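Local coordinates for uncharacterized protein conserved in bacteria (Cupriavidus necator, PDB 5DMH) that catalyses the ATP-dependent phosphorylation of 3-oxo-tetronate to 3-oxo-tetronate 4-phosphate, as a member of the four-carbon acid sugar kinase family, at residues A[153-158]-A[436-441]; A[119-124]-A[172-177]; A[297-302]-A[442-447]. All blocks are in the same frame, centred on the assembly; numbering follows the deposited sequence. Where two conformers were deposited one is given.

Interaction 1 of 3, residues A[153-158]-A[436-441]. With ADP (adenosine-5'-diphosphate), chain C.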
# COMPACT_ATOMS: atom_id res chain seq x y z
N ASN A 153 3.24 -10.83 7.57
CA ASN A 153 2.73 -9.72 8.38
C ASN A 153 1.50 -10.15 9.14
O ASN A 153 0.70 -9.31 9.60
CB ASN A 153 2.44 -8.48 7.53
CG ASN A 153 3.52 -7.39 7.66
OD1 ASN A 153 4.08 -7.18 8.73
ND2 ASN A 153 3.81 -6.71 6.55
N GLY A 154 1.34 -11.47 9.31
CA GLY A 154 0.27 -12.00 10.13
C GLY A 154 -1.16 -12.01 9.59
O GLY A 154 -2.08 -12.14 10.39
N ARG A 155 -1.35 -11.87 8.28
CA ARG A 155 -2.70 -11.91 7.70
C ARG A 155 -2.94 -13.26 7.04
O ARG A 155 -2.19 -13.65 6.13
CB ARG A 155 -2.93 -10.82 6.66
CG ARG A 155 -2.99 -9.38 7.19
CD ARG A 155 -1.64 -8.68 7.23
NE ARG A 155 -1.83 -7.28 7.61
CZ ARG A 155 -1.79 -6.80 8.85
NH1 ARG A 155 -2.01 -5.52 9.07
NH2 ARG A 155 -1.51 -7.58 9.89
N THR A 156 -3.94 -13.99 7.54
CA THR A 156 -4.43 -15.20 6.88
C THR A 156 -5.94 -15.18 6.66
O THR A 156 -6.68 -14.42 7.31
CB THR A 156 -4.01 -16.50 7.65
OG1 THR A 156 -4.53 -16.48 8.98
CG2 THR A 156 -2.51 -16.64 7.69
N ILE A 157 -6.40 -16.02 5.72
CA ILE A 157 -7.80 -16.09 5.31
C ILE A 157 -8.28 -17.55 5.29
O ILE A 157 -7.65 -18.40 4.67
CB ILE A 157 -8.05 -15.49 3.90
CG1 ILE A 157 -7.54 -14.05 3.81
CG2 ILE A 157 -9.54 -15.47 3.60
CD1 ILE A 157 -7.48 -13.55 2.40
N PHE A 158 -9.35 -17.80 6.03
CA PHE A 158 -9.94 -19.14 6.22
C PHE A 158 -11.45 -19.03 6.09
O PHE A 158 -12.09 -18.26 6.80
CB PHE A 158 -9.55 -19.73 7.59
CG PHE A 158 -10.12 -21.11 7.84
CD1 PHE A 158 -9.45 -22.24 7.36
CD2 PHE A 158 -11.30 -21.29 8.54
CE1 PHE A 158 -9.96 -23.50 7.61
CE2 PHE A 158 -11.80 -22.56 8.77
CZ PHE A 158 -11.12 -23.65 8.33
N GLY A 436 0.50 1.80 7.79
CA GLY A 436 0.27 2.06 9.19
C GLY A 436 0.48 0.88 10.12
O GLY A 436 1.03 1.04 11.22
N ASN A 437 0.04 -0.30 9.71
CA ASN A 437 0.14 -1.46 10.56
C ASN A 437 1.53 -2.15 10.56
O ASN A 437 1.74 -3.13 11.30
CB ASN A 437 -0.93 -2.49 10.15
CG ASN A 437 -2.33 -2.04 10.51
OD1 ASN A 437 -2.58 -1.48 11.57
ND2 ASN A 437 -3.26 -2.31 9.62
N PHE A 438 2.46 -1.68 9.74
CA PHE A 438 3.71 -2.41 9.56
C PHE A 438 4.86 -1.86 10.39
O PHE A 438 4.79 -0.73 10.92
CB PHE A 438 4.13 -2.42 8.09
CG PHE A 438 3.20 -3.18 7.19
CD1 PHE A 438 2.17 -3.98 7.71
CD2 PHE A 438 3.34 -3.09 5.81
CE1 PHE A 438 1.31 -4.67 6.84
CE2 PHE A 438 2.50 -3.78 4.95
CZ PHE A 438 1.49 -4.56 5.47
N GLY A 439 5.91 -2.68 10.50
CA GLY A 439 7.11 -2.33 11.22
C GLY A 439 7.03 -2.67 12.70
O GLY A 439 5.96 -2.70 13.29
N GLY A 440 8.20 -2.87 13.29
CA GLY A 440 8.32 -3.10 14.72
C GLY A 440 8.37 -1.80 15.49
O GLY A 440 8.32 -0.70 14.89
N PRO A 441 8.46 -1.89 16.82
CA PRO A 441 8.51 -0.69 17.67
C PRO A 441 9.62 0.29 17.34
O PRO A 441 9.44 1.50 17.55
CB PRO A 441 8.75 -1.25 19.07
CG PRO A 441 8.23 -2.64 19.01
CD PRO A 441 8.42 -3.13 17.63
PB ADP C . -2.86 3.83 7.82
O1B ADP C . -1.68 3.40 6.95
O2B ADP C . -2.62 3.51 9.29
O3B ADP C . -4.21 3.36 7.29
PA ADP C . -3.32 6.52 6.76
O1A ADP C . -2.36 7.64 6.74
O2A ADP C . -3.71 5.80 5.51
O3A ADP C . -2.81 5.46 7.88
O5' ADP C . -4.73 6.99 7.35
C5' ADP C . -4.84 7.63 8.62
C4' ADP C . -5.87 8.75 8.51
O4' ADP C . -6.25 9.17 9.82
C3' ADP C . -5.31 9.98 7.80
O3' ADP C . -6.32 10.62 7.01
C2' ADP C . -4.90 10.84 8.95
O2' ADP C . -4.73 12.19 8.58
C1' ADP C . -6.03 10.57 9.92
N9 ADP C . -5.63 10.94 11.27
C8 ADP C . -4.42 10.73 11.86
N7 ADP C . -4.40 11.23 13.10
C5 ADP C . -5.62 11.79 13.31
C6 ADP C . -6.24 12.52 14.41
N6 ADP C . -5.52 12.70 15.53
N1 ADP C . -7.52 12.92 14.25
C2 ADP C . -8.22 12.70 13.12
N3 ADP C . -7.71 12.06 12.04
C4 ADP C . -6.42 11.60 12.10
O HOH W 1 6.09 -5.13 9.21
O HOH W 2 -2.77 -3.66 6.99
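N153 lays its side-chain amide nearly flat over one face of the F438 ring, and this contact joins the sugar-binding N-terminal region to the nucleotide-binding C-terminal region of the kinase. On the first side the chain enters strand 155-158 through a G1 beta bulge at G154 and R155, where G154 takes a positive phi of 76°, a value that favours glycine. On the other side a glycine-rich loop leads from strand 430-434 to helix 443-451.

The amide and ring planes lie 16° apart, and N153 ND2 sits 3.1 Å above the ring plane of F438, over its centre. P416 O accepts a hydrogen bond from the same nitrogen. At the other end of the amide a water donates to N153 OD1 and accepts from G439 N.

R155 approaches the F438 ring at its edge, with NH1 4.1 Å from CE1 of that ring. Its chain folds at chi2 (90°), which turns the guanidinium back toward N153, where R155 NH2 makes a weak bond to N153 O (2.8 Å), while NE is held by S118 OG. NH1 also packs at 3.4 Å against CB of N437. Since NH1 and the N437 amide nitrogen are both donors, they do not bond to each other. Instead one water accepts from both, at 2.9 Å from R155 NH1 and 3.0 Å from N437 ND2.

At the start of the loop, G436 N donates to the beta-phosphate of ADP, 2.8 Å from O1B.

Interaction 2 of 3, residues A[119-124]-A[172-177]; sequences TFDSTD and SGMEHH. With ADP (adenosine-5'-diphosphate), chain C.
T119 and M174 bring the two backbones nearest, with their CA atoms 7.7 Å apart. Segment 119-124 is an irregular loop, whereas 172-177 winds through a short 3-10 turn at 174-175. An ST turn opens that second segment: M174 N donates to S172 OG. Between them G173 has a positive phi at which a side chain would be jammed against the preceding carbonyl, which suits glycine, and H177 N bonds back to M174 O.

The selenomethionine side chain of M174 crosses to the loop. Bends at chi2 and chi3 curl its end round, so that CE meets the D121 carboxylate at 3.5 Å from both OD1 and OD2, while CG packs on the methyl CG2 of T119. The carboxylate is steadied from its own side, for T119 OG1 donates to the syn lone pair of D121 OD1 over 2.7 Å.

Both loops belong to the sugar-binding N-terminal region, and they meet beside the ADP pocket. H177 NE2 donates to the beta-phosphate oxygen O3B at 2.6 Å, almost straight (174°) and in the plane of the ring. One face of that ring has D121 OD2 over it, 4.0 Å from H177 NE2, with carboxylate and imidazole planes 71° apart. At the other nitrogen, H177 ND1 receives the backbone N-H groups of L179 and T180.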
# COMPACT_ATOMS: atom_id res chain seq x y z
N THR A 119 -5.52 -5.56 4.94
CA THR A 119 -6.66 -5.54 5.85
C THR A 119 -7.97 -5.12 5.18
O THR A 119 -8.98 -4.86 5.83
CB THR A 119 -6.37 -4.71 7.15
OG1 THR A 119 -5.65 -3.51 6.84
CG2 THR A 119 -5.56 -5.51 8.14
N PHE A 120 -7.94 -5.06 3.85
CA PHE A 120 -9.11 -4.95 2.98
C PHE A 120 -9.77 -3.59 3.11
O PHE A 120 -10.95 -3.48 2.85
CB PHE A 120 -10.11 -6.06 3.23
CG PHE A 120 -10.80 -6.58 1.98
CD1 PHE A 120 -10.06 -7.16 0.95
CD2 PHE A 120 -12.17 -6.51 1.85
CE1 PHE A 120 -10.71 -7.67 -0.21
CE2 PHE A 120 -12.80 -6.99 0.71
CZ PHE A 120 -12.06 -7.58 -0.31
N ASP A 121 -8.97 -2.59 3.47
CA ASP A 121 -9.43 -1.25 3.80
C ASP A 121 -10.38 -0.69 2.73
O ASP A 121 -10.00 -0.49 1.58
CB ASP A 121 -8.24 -0.30 4.00
CG ASP A 121 -7.32 -0.72 5.11
OD1 ASP A 121 -7.22 -1.95 5.36
OD2 ASP A 121 -6.70 0.16 5.76
N SER A 122 -11.63 -0.49 3.14
CA SER A 122 -12.69 -0.07 2.23
C SER A 122 -13.93 0.23 3.08
O SER A 122 -13.93 0.01 4.32
CB SER A 122 -13.02 -1.17 1.23
OG SER A 122 -13.40 -2.39 1.87
N THR A 123 -14.97 0.67 2.39
CA THR A 123 -16.30 0.81 2.96
C THR A 123 -17.29 0.15 1.99
O THR A 123 -16.89 -0.27 0.88
CB THR A 123 -16.70 2.30 3.19
OG1 THR A 123 -17.07 2.90 1.94
CG2 THR A 123 -15.57 3.12 3.86
N ASP A 124 -18.56 0.04 2.38
CA ASP A 124 -19.59 -0.51 1.50
C ASP A 124 -19.71 0.29 0.19
O ASP A 124 -20.25 -0.20 -0.79
CB ASP A 124 -20.97 -0.52 2.21
CG ASP A 124 -21.06 -1.54 3.33
OD1 ASP A 124 -20.19 -2.44 3.45
OD2 ASP A 124 -22.05 -1.45 4.09
N SER A 172 -9.08 -6.85 15.76
CA SER A 172 -7.63 -6.70 15.57
C SER A 172 -7.10 -5.28 15.82
O SER A 172 -5.88 -5.04 15.84
CB SER A 172 -7.27 -7.08 14.13
OG SER A 172 -7.68 -6.05 13.24
N GLY A 173 -8.01 -4.34 16.00
CA GLY A 173 -7.69 -2.92 15.99
C GLY A 173 -8.23 -2.22 14.74
O GLY A 173 -8.44 -1.00 14.76
N MSE A 174 -8.46 -2.95 13.64
CA MSE A 174 -8.97 -2.34 12.41
C MSE A 174 -10.41 -1.86 12.56
O MSE A 174 -10.87 -1.01 11.81
CB MSE A 174 -8.84 -3.29 11.20
CG MSE A 174 -7.44 -3.36 10.65
SE MSE A 174 -6.75 -1.59 10.09
CE MSE A 174 -8.00 -1.24 8.67
N GLU A 175 -11.10 -2.37 13.57
CA GLU A 175 -12.44 -1.89 13.84
C GLU A 175 -12.40 -0.45 14.28
O GLU A 175 -13.44 0.20 14.32
CB GLU A 175 -13.15 -2.79 14.88
CG GLU A 175 -12.62 -2.71 16.26
CD GLU A 175 -11.45 -3.62 16.55
OE1 GLU A 175 -10.70 -4.03 15.62
OE2 GLU A 175 -11.26 -3.92 17.76
N HIS A 176 -11.20 0.05 14.63
CA HIS A 176 -11.02 1.44 15.02
C HIS A 176 -10.23 2.29 14.01
O HIS A 176 -9.79 3.40 14.33
CB HIS A 176 -10.31 1.52 16.37
CG HIS A 176 -11.09 0.89 17.47
ND1 HIS A 176 -10.58 -0.09 18.29
CD2 HIS A 176 -12.37 1.10 17.88
CE1 HIS A 176 -11.51 -0.46 19.15
NE2 HIS A 176 -12.60 0.25 18.93
N HIS A 177 -10.05 1.80 12.79
CA HIS A 177 -9.36 2.64 11.79
C HIS A 177 -10.11 3.97 11.61
O HIS A 177 -11.32 4.00 11.54
CB HIS A 177 -9.22 1.91 10.45
CG HIS A 177 -8.27 2.57 9.50
ND1 HIS A 177 -8.66 3.63 8.70
CD2 HIS A 177 -6.96 2.38 9.25
CE1 HIS A 177 -7.63 4.03 7.98
NE2 HIS A 177 -6.59 3.29 8.29
PB ADP C . -2.86 3.83 7.82
O1B ADP C . -1.68 3.40 6.95
O2B ADP C . -2.62 3.51 9.29
O3B ADP C . -4.21 3.36 7.29
PA ADP C . -3.32 6.52 6.76
O1A ADP C . -2.36 7.64 6.74
O2A ADP C . -3.71 5.80 5.51
O3A ADP C . -2.81 5.46 7.88
O5' ADP C . -4.73 6.99 7.35
C5' ADP C . -4.84 7.63 8.62
C4' ADP C . -5.87 8.75 8.51
O4' ADP C . -6.25 9.17 9.82
C3' ADP C . -5.31 9.98 7.80
O3' ADP C . -6.32 10.62 7.01
C2' ADP C . -4.90 10.84 8.95
O2' ADP C . -4.73 12.19 8.58
C1' ADP C . -6.03 10.57 9.92
N9 ADP C . -5.63 10.94 11.27
C8 ADP C . -4.42 10.73 11.86
N7 ADP C . -4.40 11.23 13.10
C5 ADP C . -5.62 11.79 13.31
C6 ADP C . -6.24 12.52 14.41
N6 ADP C . -5.52 12.70 15.53
N1 ADP C . -7.52 12.92 14.25
C2 ADP C . -8.22 12.70 13.12
N3 ADP C . -7.71 12.06 12.04
C4 ADP C . -6.42 11.60 12.10

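Interaction 3 of 3, residues A[297-302]-A[442-447]; sequences RATNGQ and DFFDEA
Q302 and F444 make the main nonpolar contact between helices 297-308 and 443-451. It is a CH-pi interaction: Q302 CB stands 3.8 Å from the centroid of the F444 ring and 18° off its normal, displaced toward the rim. F444 CG is anti to its carbonyl carbon (chi1 -69°), a setting that swings the ring across to Q302. T299 CG2 comes to the ring edge more distantly, 4.4 Å from F444 CZ. Next to it, F443 offers its CB to the Q302 amide, 3.7 Å from NE2, while its ring leads off the other way.

The polar links between the segments are indirect. One water donates to Q302 O and accepts a weak bond from F444 N. The Q302 amide is held at both ends by other parts of the chain: OE1 accepts from K434 NZ, and NE2 donates to F438 O and G440 O. Thus a buried amide is satisfied while its aliphatic stem serves the ring. T299 OG1 likewise bonds to S294 OG, beside the nucleotide site.

The axes of the two short helical segments pass 11.0 Å apart at 75°. F443 packs on strands 387-391 and 430-434, and F444 fits against V303 and W306 of helix 297-308.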
# COMPACT_ATOMS: atom_id res chain seq x y z
N ARG A 297 -2.09 1.05 16.01
CA ARG A 297 -1.40 0.61 17.19
C ARG A 297 0.09 0.53 16.96
O ARG A 297 0.86 0.96 17.81
CB ARG A 297 -1.93 -0.75 17.61
CG ARG A 297 -3.24 -0.68 18.33
CD ARG A 297 -3.64 -2.07 18.81
NE ARG A 297 -5.08 -2.22 18.89
CZ ARG A 297 -5.70 -3.37 19.10
NH1 ARG A 297 -4.99 -4.49 19.24
NH2 ARG A 297 -7.03 -3.42 19.16
N ALA A 298 0.49 0.02 15.80
CA ALA A 298 1.91 -0.08 15.47
C ALA A 298 2.55 1.33 15.44
O ALA A 298 3.60 1.55 16.03
CB ALA A 298 2.08 -0.74 14.13
N THR A 299 1.88 2.27 14.80
CA THR A 299 2.41 3.63 14.71
C THR A 299 2.40 4.30 16.09
O THR A 299 3.34 5.03 16.42
CB THR A 299 1.68 4.50 13.67
OG1 THR A 299 1.71 3.86 12.39
CG2 THR A 299 2.35 5.83 13.54
N ASN A 300 1.36 4.07 16.90
CA ASN A 300 1.36 4.59 18.28
C ASN A 300 2.57 4.07 19.04
O ASN A 300 3.25 4.84 19.77
CB ASN A 300 0.03 4.33 19.01
CG ASN A 300 -1.01 5.42 18.73
OD1 ASN A 300 -1.05 6.45 19.40
ND2 ASN A 300 -1.87 5.19 17.75
N GLY A 301 2.86 2.79 18.88
CA GLY A 301 3.98 2.19 19.54
C GLY A 301 5.32 2.72 19.06
O GLY A 301 6.26 2.87 19.84
N GLN A 302 5.38 3.05 17.77
CA GLN A 302 6.61 3.61 17.17
C GLN A 302 6.89 5.03 17.64
O GLN A 302 8.03 5.38 17.91
CB GLN A 302 6.54 3.54 15.63
CG GLN A 302 6.74 2.11 15.12
CD GLN A 302 5.98 1.75 13.87
OE1 GLN A 302 5.21 2.55 13.31
NE2 GLN A 302 6.15 0.50 13.45
N ASP A 442 10.73 -0.23 16.83
CA ASP A 442 11.91 0.57 16.56
C ASP A 442 12.03 1.04 15.11
O ASP A 442 13.08 1.51 14.69
CB ASP A 442 13.15 -0.23 16.95
CG ASP A 442 13.24 -0.45 18.47
OD1 ASP A 442 12.92 0.49 19.22
OD2 ASP A 442 13.59 -1.56 18.89
N PHE A 443 10.93 0.93 14.36
CA PHE A 443 10.98 1.14 12.93
C PHE A 443 11.51 2.53 12.50
O PHE A 443 12.24 2.62 11.54
CB PHE A 443 9.62 0.92 12.31
CG PHE A 443 9.59 1.20 10.85
CD1 PHE A 443 9.95 0.22 9.94
CD2 PHE A 443 9.22 2.47 10.38
CE1 PHE A 443 9.91 0.51 8.57
CE2 PHE A 443 9.22 2.75 9.04
CZ PHE A 443 9.56 1.78 8.13
N PHE A 444 11.14 3.60 13.20
CA PHE A 444 11.50 4.93 12.74
C PHE A 444 13.03 5.05 12.66
O PHE A 444 13.57 5.55 11.66
CB PHE A 444 10.94 6.01 13.67
CG PHE A 444 9.44 6.17 13.65
CD1 PHE A 444 8.64 5.68 12.61
CD2 PHE A 444 8.83 6.85 14.68
CE1 PHE A 444 7.30 5.87 12.63
CE2 PHE A 444 7.48 7.04 14.69
CZ PHE A 444 6.70 6.55 13.66
N ASP A 445 13.72 4.60 13.70
CA ASP A 445 15.19 4.62 13.72
C ASP A 445 15.79 3.65 12.72
O ASP A 445 16.74 3.99 12.02
CB ASP A 445 15.75 4.33 15.13
CG ASP A 445 17.26 4.39 15.18
OD1 ASP A 445 17.81 5.49 14.96
OD2 ASP A 445 17.91 3.36 15.40
N GLU A 446 15.25 2.44 12.68
CA GLU A 446 15.69 1.46 11.69
C GLU A 446 15.62 2.01 10.27
O GLU A 446 16.58 1.88 9.49
CB GLU A 446 14.86 0.18 11.81
CG GLU A 446 15.15 -0.61 13.06
CD GLU A 446 14.17 -1.75 13.28
OE1 GLU A 446 12.94 -1.52 13.25
OE2 GLU A 446 14.63 -2.89 13.45
N ALA A 447 14.51 2.65 9.95
CA ALA A 447 14.28 3.22 8.62
C ALA A 447 15.25 4.38 8.31
O ALA A 447 15.92 4.39 7.27
CB ALA A 447 12.85 3.67 8.50
O HOH W 3 9.95 3.82 16.36

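Interactions 1 and 2 each bond the beta-phosphate of ADP; interaction 3 lies behind, its T299 side chain about 5 Å from the nucleotide. The centres of interactions 1 and 2 are about 13 Å apart. Those of interactions 2 and 3 are about 20 Å apart. Along the chain the segments of interaction 1 alternate with those of each other contact, whereas interaction 2 closes before interaction 3 opens. Interaction 2 lies in the sugar-binding region, interaction 3 in the nucleotide-binding region, and interaction 1 spans both. Segment 436-441, whose G436 binds ADP, touches the N-terminal loops of interaction 2, N437 ND2 packing 3.6 Å from M174 SE, and also helix 297-308 of interaction 3.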